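Local coordinates for protein Csm3 (Thermoplasma volcanium, PDB 6AE2) that belongs to the type III-A CRISPR-Cas effector complex of antiviral defence, where it probably binds RNA and acts as an endonuclease, at residues N29-T40 with S219-K230; I67-P76 with I137-I147. All blocks are in the same frame, centred on the assembly; numbering follows the deposited sequence.

Contact 1. Residues N29-T40 with S219-K230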
loop_
_atom_site.group_PDB
_atom_site.type_symbol
_atom_site.label_atom_id
_atom_site.label_comp_id
_atom_site.label_asym_id
_atom_site.label_seq_id
_atom_site.Cartn_x
_atom_site.Cartn_y
_atom_site.Cartn_z
ATOM N N ASN A 29 -14.604 27.681 6.621
ATOM C CA ASN A 29 -13.694 26.561 6.454
ATOM C C ASN A 29 -14.470 25.260 6.601
ATOM O O ASN A 29 -15.392 25.164 7.417
ATOM C CB ASN A 29 -12.555 26.597 7.477
ATOM C CG ASN A 29 -11.782 27.897 7.451
ATOM O OD1 ASN A 29 -11.451 28.418 6.384
ATOM N ND2 ASN A 29 -11.475 28.426 8.629
ATOM N N ILE A 30 -14.102 24.268 5.798
ATOM C CA ILE A 30 -14.604 22.909 5.949
ATOM C C ILE A 30 -13.509 22.095 6.619
ATOM O O ILE A 30 -12.377 22.034 6.121
ATOM C CB ILE A 30 -15.004 22.296 4.599
ATOM C CG1 ILE A 30 -16.166 23.071 3.976
ATOM C CG2 ILE A 30 -15.382 20.837 4.776
ATOM C CD1 ILE A 30 -16.309 22.854 2.485
ATOM N N ILE A 31 -13.834 21.479 7.752
ATOM C CA ILE A 31 -12.875 20.718 8.544
ATOM C C ILE A 31 -13.159 19.237 8.348
ATOM O O ILE A 31 -14.308 18.796 8.468
ATOM C CB ILE A 31 -12.941 21.100 10.032
ATOM C CG1 ILE A 31 -12.844 22.618 10.207
ATOM C CG2 ILE A 31 -11.836 20.407 10.805
ATOM C CD1 ILE A 31 -11.677 23.246 9.487
ATOM N N TYR A 32 -12.112 18.475 8.037
ATOM C CA TYR A 32 -12.186 17.025 7.900
ATOM C C TYR A 32 -11.252 16.399 8.925
ATOM O O TYR A 32 -10.054 16.707 8.944
ATOM C CB TYR A 32 -11.789 16.571 6.492
ATOM C CG TYR A 32 -12.774 16.896 5.389
ATOM C CD1 TYR A 32 -13.929 16.143 5.215
ATOM C CD2 TYR A 32 -12.530 17.936 4.500
ATOM C CE1 TYR A 32 -14.826 16.430 4.198
ATOM C CE2 TYR A 32 -13.418 18.229 3.480
ATOM C CZ TYR A 32 -14.565 17.475 3.334
ATOM O OH TYR A 32 -15.451 17.768 2.320
ATOM N N ASN A 33 -11.790 15.524 9.771
ATOM C CA ASN A 33 -10.966 14.744 10.696
ATOM C C ASN A 33 -10.570 13.463 9.976
ATOM O O ASN A 33 -11.251 12.440 10.054
ATOM C CB ASN A 33 -11.710 14.470 11.996
ATOM C CG ASN A 33 -11.760 15.684 12.903
ATOM O OD1 ASN A 33 -10.733 16.300 13.194
ATOM N ND2 ASN A 33 -12.957 16.036 13.357
ATOM N N MET A 34 -9.447 13.527 9.265
ATOM C CA MET A 34 -9.026 12.450 8.382
ATOM C C MET A 34 -8.314 11.346 9.156
ATOM O O MET A 34 -7.570 11.610 10.107
ATOM C CB MET A 34 -8.107 13.009 7.292
ATOM C CG MET A 34 -7.234 11.985 6.589
ATOM S SD MET A 34 -6.080 12.762 5.442
ATOM C CE MET A 34 -5.207 13.879 6.538
ATOM N N GLU A 35 -8.558 10.102 8.751
ATOM C CA GLU A 35 -7.863 8.940 9.287
ATOM C C GLU A 35 -7.139 8.223 8.155
ATOM O O GLU A 35 -7.689 8.059 7.060
ATOM C CB GLU A 35 -8.826 7.974 9.985
ATOM C CG GLU A 35 -8.195 6.637 10.361
ATOM C CD GLU A 35 -9.129 5.742 11.152
ATOM O OE1 GLU A 35 -9.641 6.194 12.198
ATOM O OE2 GLU A 35 -9.348 4.585 10.733
ATOM N N ILE A 36 -5.905 7.803 8.424
ATOM C CA ILE A 36 -5.056 7.124 7.451
ATOM C C ILE A 36 -4.673 5.773 8.033
ATOM O O ILE A 36 -3.946 5.705 9.034
ATOM C CB ILE A 36 -3.805 7.944 7.114
ATOM C CG1 ILE A 36 -4.190 9.271 6.464
ATOM C CG2 ILE A 36 -2.867 7.149 6.221
ATOM C CD1 ILE A 36 -3.006 10.138 6.141
ATOM N N GLU A 37 -5.145 4.697 7.412
ATOM C CA GLU A 37 -4.811 3.347 7.846
ATOM C C GLU A 37 -3.779 2.742 6.903
ATOM O O GLU A 37 -3.943 2.789 5.678
ATOM C CB GLU A 37 -6.050 2.453 7.909
ATOM C CG GLU A 37 -5.772 1.103 8.555
ATOM C CD GLU A 37 -6.985 0.195 8.586
ATOM O OE1 GLU A 37 -6.987 -0.764 9.388
ATOM O OE2 GLU A 37 -7.931 0.437 7.808
ATOM N N VAL A 38 -2.725 2.176 7.482
ATOM C CA VAL A 38 -1.676 1.517 6.714
ATOM C C VAL A 38 -2.154 0.121 6.331
ATOM O O VAL A 38 -2.515 -0.681 7.198
ATOM C CB VAL A 38 -0.369 1.457 7.519
ATOM C CG1 VAL A 38 0.665 0.609 6.801
ATOM C CG2 VAL A 38 0.164 2.860 7.773
ATOM N N LEU A 39 -2.162 -0.170 5.030
ATOM C CA LEU A 39 -2.524 -1.489 4.518
ATOM C C LEU A 39 -1.311 -2.346 4.178
ATOM O O LEU A 39 -1.308 -3.546 4.471
ATOM C CB LEU A 39 -3.420 -1.353 3.283
ATOM C CG LEU A 39 -4.719 -0.570 3.489
ATOM C CD1 LEU A 39 -5.574 -0.614 2.236
ATOM C CD2 LEU A 39 -5.490 -1.109 4.685
ATOM N N THR A 40 -0.282 -1.765 3.553
ATOM C CA THR A 40 1.017 -2.410 3.435
ATOM C C THR A 40 2.059 -1.504 4.070
ATOM O O THR A 40 1.897 -0.279 4.098
ATOM C CB THR A 40 1.424 -2.681 1.985
ATOM O OG1 THR A 40 1.399 -1.455 1.235
ATOM C CG2 THR A 40 0.460 -3.675 1.351
ATOM N N SER A 219 0.731 1.063 0.741
ATOM C CA SER A 219 -0.689 1.096 0.419
ATOM C C SER A 219 -1.456 1.607 1.628
ATOM O O SER A 219 -1.204 1.183 2.760
ATOM C CB SER A 219 -1.194 -0.281 0.012
ATOM O OG SER A 219 -2.610 -0.333 0.087
ATOM N N VAL A 220 -2.403 2.505 1.385
ATOM C CA VAL A 220 -3.021 3.293 2.441
ATOM C C VAL A 220 -4.517 3.397 2.179
ATOM O O VAL A 220 -4.950 3.521 1.029
ATOM C CB VAL A 220 -2.355 4.684 2.519
ATOM C CG1 VAL A 220 -3.305 5.722 3.065
ATOM C CG2 VAL A 220 -1.080 4.611 3.352
ATOM N N LYS A 221 -5.310 3.322 3.244
ATOM C CA LYS A 221 -6.739 3.605 3.182
ATOM C C LYS A 221 -6.995 4.918 3.910
ATOM O O LYS A 221 -6.685 5.043 5.100
ATOM C CB LYS A 221 -7.562 2.475 3.798
ATOM C CG LYS A 221 -9.035 2.813 3.940
ATOM C CD LYS A 221 -9.701 1.971 5.015
ATOM C CE LYS A 221 -9.895 0.535 4.554
ATOM N NZ LYS A 221 -10.769 -0.237 5.481
ATOM N N ILE A 222 -7.549 5.895 3.195
ATOM C CA ILE A 222 -7.816 7.222 3.735
ATOM C C ILE A 222 -9.312 7.355 3.973
ATOM O O ILE A 222 -10.120 7.054 3.086
ATOM C CB ILE A 222 -7.304 8.327 2.794
ATOM C CG1 ILE A 222 -5.773 8.305 2.744
ATOM C CG2 ILE A 222 -7.823 9.690 3.237
ATOM C CD1 ILE A 222 -5.141 9.638 2.414
ATOM N N THR A 223 -9.680 7.797 5.174
ATOM C CA THR A 223 -11.074 7.968 5.569
ATOM C C THR A 223 -11.276 9.405 6.029
ATOM O O THR A 223 -10.776 9.801 7.090
ATOM C CB THR A 223 -11.464 6.989 6.676
ATOM O OG1 THR A 223 -11.097 5.662 6.287
ATOM C CG2 THR A 223 -12.971 7.038 6.933
ATOM N N LEU A 224 -11.995 10.185 5.228
ATOM C CA LEU A 224 -12.500 11.468 5.687
ATOM C C LEU A 224 -13.791 11.256 6.462
ATOM O O LEU A 224 -14.628 10.432 6.087
ATOM C CB LEU A 224 -12.753 12.413 4.512
ATOM C CG LEU A 224 -11.578 12.791 3.613
ATOM C CD1 LEU A 224 -12.007 13.804 2.556
ATOM C CD2 LEU A 224 -10.430 13.330 4.447
ATOM N N GLY A 225 -13.947 12.002 7.544
ATOM C CA GLY A 225 -15.175 11.976 8.307
ATOM C C GLY A 225 -16.258 12.748 7.587
ATOM O O GLY A 225 -16.179 13.013 6.386
ATOM N N GLU A 226 -17.290 13.106 8.335
ATOM C CA GLU A 226 -18.248 14.035 7.756
ATOM C C GLU A 226 -17.702 15.458 7.861
ATOM O O GLU A 226 -17.040 15.795 8.847
ATOM C CB GLU A 226 -19.597 13.934 8.463
ATOM C CG GLU A 226 -20.363 12.649 8.168
ATOM C CD GLU A 226 -20.496 12.367 6.680
ATOM O OE1 GLU A 226 -21.076 13.210 5.964
ATOM O OE2 GLU A 226 -20.025 11.302 6.227
ATOM N N PRO A 227 -17.946 16.302 6.863
ATOM C CA PRO A 227 -17.390 17.659 6.901
ATOM C C PRO A 227 -18.018 18.498 8.002
ATOM O O PRO A 227 -19.232 18.471 8.219
ATOM C CB PRO A 227 -17.723 18.220 5.514
ATOM C CG PRO A 227 -18.895 17.409 5.048
ATOM C CD PRO A 227 -18.680 16.036 5.613
ATOM N N ILE A 228 -17.171 19.243 8.706
ATOM C CA ILE A 228 -17.606 20.244 9.675
ATOM C C ILE A 228 -17.380 21.617 9.060
ATOM O O ILE A 228 -16.236 22.005 8.790
ATOM C CB ILE A 228 -16.854 20.111 11.010
ATOM C CG1 ILE A 228 -16.961 18.686 11.558
ATOM C CG2 ILE A 228 -17.387 21.118 12.018
ATOM C CD1 ILE A 228 -16.304 18.510 12.915
ATOM N N LYS A 229 -18.466 22.349 8.829
ATOM C CA LYS A 229 -18.387 23.717 8.334
ATOM C C LYS A 229 -18.350 24.678 9.514
ATOM O O LYS A 229 -19.201 24.607 10.406
ATOM C CB LYS A 229 -19.578 24.039 7.433
ATOM C CG LYS A 229 -19.542 23.387 6.063
ATOM C CD LYS A 229 -20.877 23.574 5.361
ATOM C CE LYS A 229 -20.733 23.523 3.852
ATOM N NZ LYS A 229 -21.986 23.956 3.172
ATOM N N LYS A 230 -17.361 25.569 9.521
ATOM C CA LYS A 230 -17.225 26.581 10.561
ATOM C C LYS A 230 -17.190 27.957 9.913
ATOM O O LYS A 230 -16.247 28.281 9.182
ATOM C CB LYS A 230 -15.968 26.351 11.404
ATOM C CG LYS A 230 -15.598 24.888 11.590
ATOM C CD LYS A 230 -15.143 24.596 13.012
ATOM C CE LYS A 230 -14.061 25.561 13.463
ATOM N NZ LYS A 230 -13.364 25.086 14.692
#
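S219, K221 and Y32 lose the most surface where N29-T40 and S219-K230, on the first and last strands of the chain, run side by side in an antiparallel sheet with 220-230 at its edge, the neighbours expected in a ferredoxin-like RAMP fold. Two runs of backbone hydrogen bonds, from N29/K230 to I31/I228 and from E35/T223 to E37/K221, are offset by one residue, because 220-230 carries one residue more between them, around G225 and E226. Y32 faces this break. L224 CD1 sits over one face of its ring, 4.2 Å from the centroid and 16° off the normal, a CH-pi contact placed toward the rim; P227 CB approaches CE1 obliquely at 3.7 Å. The other methyl, L224 CD2, lies 3.7 Å from M34 CB. On this side of the sheet I30, Y32, I222 and L224 touch helix 190-205, Y32 on its I194 and L224 on its I201, while V220 packs on L209. K221 stands on the other face beside E37. Its CG, anti to the backbone N (chi1 172°), and an extended chi2 carry CD to 3.6 Å from E37 OE2; the bend at chi3 turns only CE and NZ beyond it, and the salt bridge from NZ to the same oxygen is long, 3.7 Å. L39 CD1 covers the other end of this lysine, 4.0 Å from K221 CB. At the end of the pairing S219 O takes both L39 N and T40 N from one face of its carbonyl plane. T40 OG1, set between its backbone N and carbonyl carbon (chi1 56°) and also bonded to the carbonyl of G216, accepts the N-H of S219, N to OG1 2.7 Å.

Contact 2. Residues I67-P76 with I137-I147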
loop_
_atom_site.group_PDB
_atom_site.type_symbol
_atom_site.label_atom_id
_atom_site.label_comp_id
_atom_site.label_asym_id
_atom_site.label_seq_id
_atom_site.Cartn_x
_atom_site.Cartn_y
_atom_site.Cartn_z
ATOM N N ILE A 67 3.781 8.772 25.410
ATOM C CA ILE A 67 2.989 7.549 25.363
ATOM C C ILE A 67 2.424 7.259 26.746
ATOM O O ILE A 67 3.153 7.285 27.745
ATOM C CB ILE A 67 3.833 6.373 24.848
ATOM C CG1 ILE A 67 3.992 6.474 23.331
ATOM C CG2 ILE A 67 3.208 5.036 25.235
ATOM C CD1 ILE A 67 2.720 6.894 22.614
ATOM N N ASN A 68 1.118 6.978 26.798
ATOM C CA ASN A 68 0.377 6.742 28.037
ATOM C C ASN A 68 0.408 7.957 28.959
ATOM O O ASN A 68 0.116 7.838 30.152
ATOM C CB ASN A 68 0.891 5.498 28.778
ATOM C CG ASN A 68 -0.093 4.986 29.825
ATOM O OD1 ASN A 68 -1.281 5.307 29.786
ATOM N ND2 ASN A 68 0.406 4.198 30.775
ATOM N N ASN A 69 0.751 9.129 28.415
ATOM C CA ASN A 69 0.866 10.372 29.176
ATOM C C ASN A 69 2.026 10.317 30.173
ATOM O O ASN A 69 2.022 11.023 31.185
ATOM C CB ASN A 69 -0.455 10.712 29.885
ATOM C CG ASN A 69 -0.564 12.177 30.262
ATOM O OD1 ASN A 69 -0.147 13.059 29.512
ATOM N ND2 ASN A 69 -1.139 12.443 31.431
ATOM N N VAL A 70 3.033 9.486 29.889
ATOM C CA VAL A 70 4.181 9.306 30.775
ATOM C C VAL A 70 5.473 9.377 29.978
ATOM O O VAL A 70 6.332 10.233 30.223
ATOM C CB VAL A 70 4.130 7.953 31.516
ATOM C CG1 VAL A 70 4.979 8.002 32.791
ATOM C CG2 VAL A 70 2.709 7.487 31.775
ATOM N N GLU A 71 5.611 8.458 29.026
ATOM C CA GLU A 71 6.899 8.046 28.493
ATOM C C GLU A 71 7.180 8.725 27.163
ATOM O O GLU A 71 6.447 8.499 26.189
ATOM C CB GLU A 71 6.929 6.526 28.334
ATOM C CG GLU A 71 8.320 5.924 28.271
ATOM C CD GLU A 71 9.173 6.283 29.472
ATOM O OE1 GLU A 71 8.641 6.325 30.604
ATOM O OE2 GLU A 71 10.384 6.518 29.284
ATOM N N PRO A 72 8.219 9.555 27.077
ATOM C CA PRO A 72 8.608 10.112 25.775
ATOM C C PRO A 72 9.071 9.004 24.841
ATOM O O PRO A 72 9.860 8.137 25.225
ATOM C CB PRO A 72 9.750 11.075 26.124
ATOM C CG PRO A 72 10.253 10.604 27.455
ATOM C CD PRO A 72 9.050 10.076 28.174
ATOM N N CYS A 73 8.568 9.038 23.611
ATOM C CA CYS A 73 8.876 8.013 22.628
ATOM C C CYS A 73 8.898 8.643 21.245
ATOM O O CYS A 73 8.015 9.434 20.902
ATOM C CB CYS A 73 7.850 6.877 22.679
ATOM S SG CYS A 73 8.454 5.289 22.090
ATOM N N ASP A 74 9.912 8.297 20.460
ATOM C CA ASP A 74 9.982 8.699 19.062
ATOM C C ASP A 74 9.179 7.703 18.237
ATOM O O ASP A 74 9.468 6.502 18.257
ATOM C CB ASP A 74 11.432 8.758 18.585
ATOM C CG ASP A 74 12.170 9.973 19.113
ATOM O OD1 ASP A 74 11.497 10.937 19.539
ATOM O OD2 ASP A 74 13.419 9.965 19.107
ATOM N N LEU A 75 8.174 8.189 17.524
ATOM C CA LEU A 75 7.249 7.333 16.804
ATOM C C LEU A 75 6.943 7.946 15.449
ATOM O O LEU A 75 7.096 9.161 15.264
ATOM C CB LEU A 75 5.952 7.127 17.599
ATOM C CG LEU A 75 5.951 6.096 18.726
ATOM C CD1 LEU A 75 4.800 6.385 19.688
ATOM C CD2 LEU A 75 5.842 4.696 18.136
ATOM N N PRO A 76 6.517 7.138 14.479
ATOM C CA PRO A 76 6.238 7.673 13.142
ATOM C C PRO A 76 5.122 8.706 13.145
ATOM O O PRO A 76 4.234 8.702 14.004
ATOM C CB PRO A 76 5.826 6.430 12.343
ATOM C CG PRO A 76 6.474 5.303 13.047
ATOM C CD PRO A 76 6.447 5.666 14.503
ATOM N N ILE A 137 -1.827 1.858 22.346
ATOM C CA ILE A 137 -0.404 2.087 22.551
ATOM C C ILE A 137 -0.267 2.631 23.971
ATOM O O ILE A 137 -0.444 3.834 24.210
ATOM C CB ILE A 137 0.193 3.051 21.511
ATOM C CG1 ILE A 137 0.116 2.498 20.071
ATOM C CG2 ILE A 137 1.639 3.401 21.864
ATOM C CD1 ILE A 137 -1.195 2.735 19.371
ATOM N N LYS A 138 0.031 1.738 24.926
ATOM C CA LYS A 138 0.113 2.083 26.342
ATOM C C LYS A 138 1.498 1.978 26.958
ATOM O O LYS A 138 1.618 2.175 28.172
ATOM C CB LYS A 138 -0.816 1.200 27.187
ATOM C CG LYS A 138 -2.130 1.844 27.629
ATOM C CD LYS A 138 -2.715 2.793 26.578
ATOM C CE LYS A 138 -3.432 2.048 25.455
ATOM N NZ LYS A 138 -3.983 2.994 24.441
ATOM N N SER A 139 2.524 1.614 26.195
ATOM C CA SER A 139 3.880 1.547 26.727
ATOM C C SER A 139 4.852 1.695 25.569
ATOM O O SER A 139 4.535 1.329 24.434
ATOM C CB SER A 139 4.146 0.238 27.488
ATOM O OG SER A 139 4.664 -0.766 26.629
ATOM N N ALA A 140 6.040 2.234 25.865
ATOM C CA ALA A 140 7.028 2.502 24.821
ATOM C C ALA A 140 7.455 1.243 24.074
ATOM O O ALA A 140 7.964 1.344 22.952
ATOM C CB ALA A 140 8.256 3.190 25.422
ATOM N N GLU A 141 7.270 0.061 24.665
ATOM C CA GLU A 141 7.558 -1.164 23.930
ATOM C C GLU A 141 6.402 -1.541 23.010
ATOM O O GLU A 141 6.626 -2.062 21.912
ATOM C CB GLU A 141 7.875 -2.303 24.896
ATOM C CG GLU A 141 9.048 -3.157 24.449
ATOM C CD GLU A 141 8.652 -4.215 23.435
ATOM O OE1 GLU A 141 9.301 -4.285 22.370
ATOM O OE2 GLU A 141 7.701 -4.982 23.701
ATOM N N ASP A 142 5.160 -1.286 23.439
ATOM C CA ASP A 142 4.029 -1.360 22.518
ATOM C C ASP A 142 4.197 -0.387 21.360
ATOM O O ASP A 142 3.672 -0.626 20.266
ATOM C CB ASP A 142 2.718 -1.052 23.247
ATOM C CG ASP A 142 2.285 -2.163 24.178
ATOM O OD1 ASP A 142 2.590 -3.338 23.893
ATOM O OD2 ASP A 142 1.621 -1.855 25.194
ATOM N N ALA A 143 4.917 0.714 21.590
ATOM C CA ALA A 143 5.072 1.788 20.619
ATOM C C ALA A 143 5.655 1.280 19.308
ATOM O O ALA A 143 4.927 1.146 18.324
ATOM C CB ALA A 143 5.948 2.904 21.190
ATOM N N ARG A 144 6.955 0.983 19.281
ATOM C CA ARG A 144 7.655 0.625 18.053
ATOM C C ARG A 144 7.546 -0.855 17.696
ATOM O O ARG A 144 8.330 -1.344 16.875
ATOM C CB ARG A 144 9.122 1.047 18.137
ATOM C CG ARG A 144 9.268 2.426 18.754
ATOM C CD ARG A 144 9.229 3.519 17.691
ATOM N NE ARG A 144 10.275 3.422 16.673
ATOM C CZ ARG A 144 10.774 4.479 16.040
ATOM N NH1 ARG A 144 10.316 5.687 16.319
ATOM N NH2 ARG A 144 11.725 4.341 15.131
ATOM N N ASN A 145 6.595 -1.580 18.290
ATOM C CA ASN A 145 5.988 -2.681 17.554
ATOM C C ASN A 145 5.396 -2.171 16.249
ATOM O O ASN A 145 5.317 -2.911 15.264
ATOM C CB ASN A 145 4.902 -3.346 18.396
ATOM C CG ASN A 145 5.448 -4.394 19.341
ATOM O OD1 ASN A 145 6.619 -4.364 19.714
ATOM N ND2 ASN A 145 4.594 -5.333 19.733
ATOM N N VAL A 146 4.971 -0.904 16.236
ATOM C CA VAL A 146 4.436 -0.249 15.047
ATOM C C VAL A 146 5.415 -0.330 13.881
ATOM O O VAL A 146 5.005 -0.292 12.713
ATOM C CB VAL A 146 4.067 1.209 15.413
ATOM C CG1 VAL A 146 4.157 2.149 14.226
ATOM C CG2 VAL A 146 2.683 1.259 16.046
ATOM N N ILE A 147 6.708 -0.475 14.159
ATOM C CA ILE A 147 7.732 -0.398 13.127
ATOM C C ILE A 147 8.318 -1.781 12.877
ATOM O O ILE A 147 8.751 -2.472 13.810
ATOM C CB ILE A 147 8.825 0.627 13.483
ATOM C CG1 ILE A 147 8.356 2.034 13.087
ATOM C CG2 ILE A 147 10.127 0.287 12.780
ATOM C CD1 ILE A 147 9.420 3.088 13.109
#
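C73 and L75 form the ridge that the helix 140-143 rides on. C73 SG fits between two alanine methyls about one helical turn apart, 3.9 Å from A140 CB and 3.6 Å from A143 CB; its anti placement to the backbone N (chi1 -155°) carries the sulfur out to them. L75 reaches the same A143 CB with CD2, at 3.5 Å, so this small residue drops into the notch between sulfur and leucine. With only CB beyond the backbone, A140 and A143 probably let the helix settle close on the strand. Past A143 the alkyl part of R144 runs past L75 in the opposite direction, though its poor order makes the placement approximate; its NH2 makes a weak, long ion pair with E168. Farther on, the ring of P76 is the knob: its CG meets I147 CD1 at 3.7 Å and V146 CG1 at 4.1 Å, with V170 of strand 166-170 also packing on it. At the opposite end I67 splits its branches, CD1 lying 3.7 Å from I137 CG2 and CG2 pressing on the backbone at S139. N68, turned into left-handed backbone angles, lays CB 3.5 Å from K138 O and crosses the lysine at about a right angle; the amine of K138 turns back to the carbonyl of G135. S139 N-caps the helix, OG accepting from D142 N. A short capped helix thus leans on the edge beta hairpin 62-67/71-78 of the RAMP fold, just beyond its classic beta bulge, where V70 and E71 both face I67.

Both contacts belong to the same six-stranded antiparallel sheet, but near its opposite margins: contact 1 pairs strand 26-38 with the edge strand 220-230, whereas contact 2 sets a helix against the hairpin that ends the other side. Their centres are 23 Å apart, and contact 2 is nested in the chain between the segments of contact 1. The centre of contact 1 lies about 8 Å from the centre of the chain, that of contact 2 about 21 Å. Contact 1 buries twice the surface and combines regular backbone hydrogen bonding with a largely buried apolar face and a charged outer one. Contact 2 depends on apolar side chains, from alanines to isoleucines, fitted together, with exposed polar residues around them. A second subunit reaches the T40/S219 end of contact 1 alone.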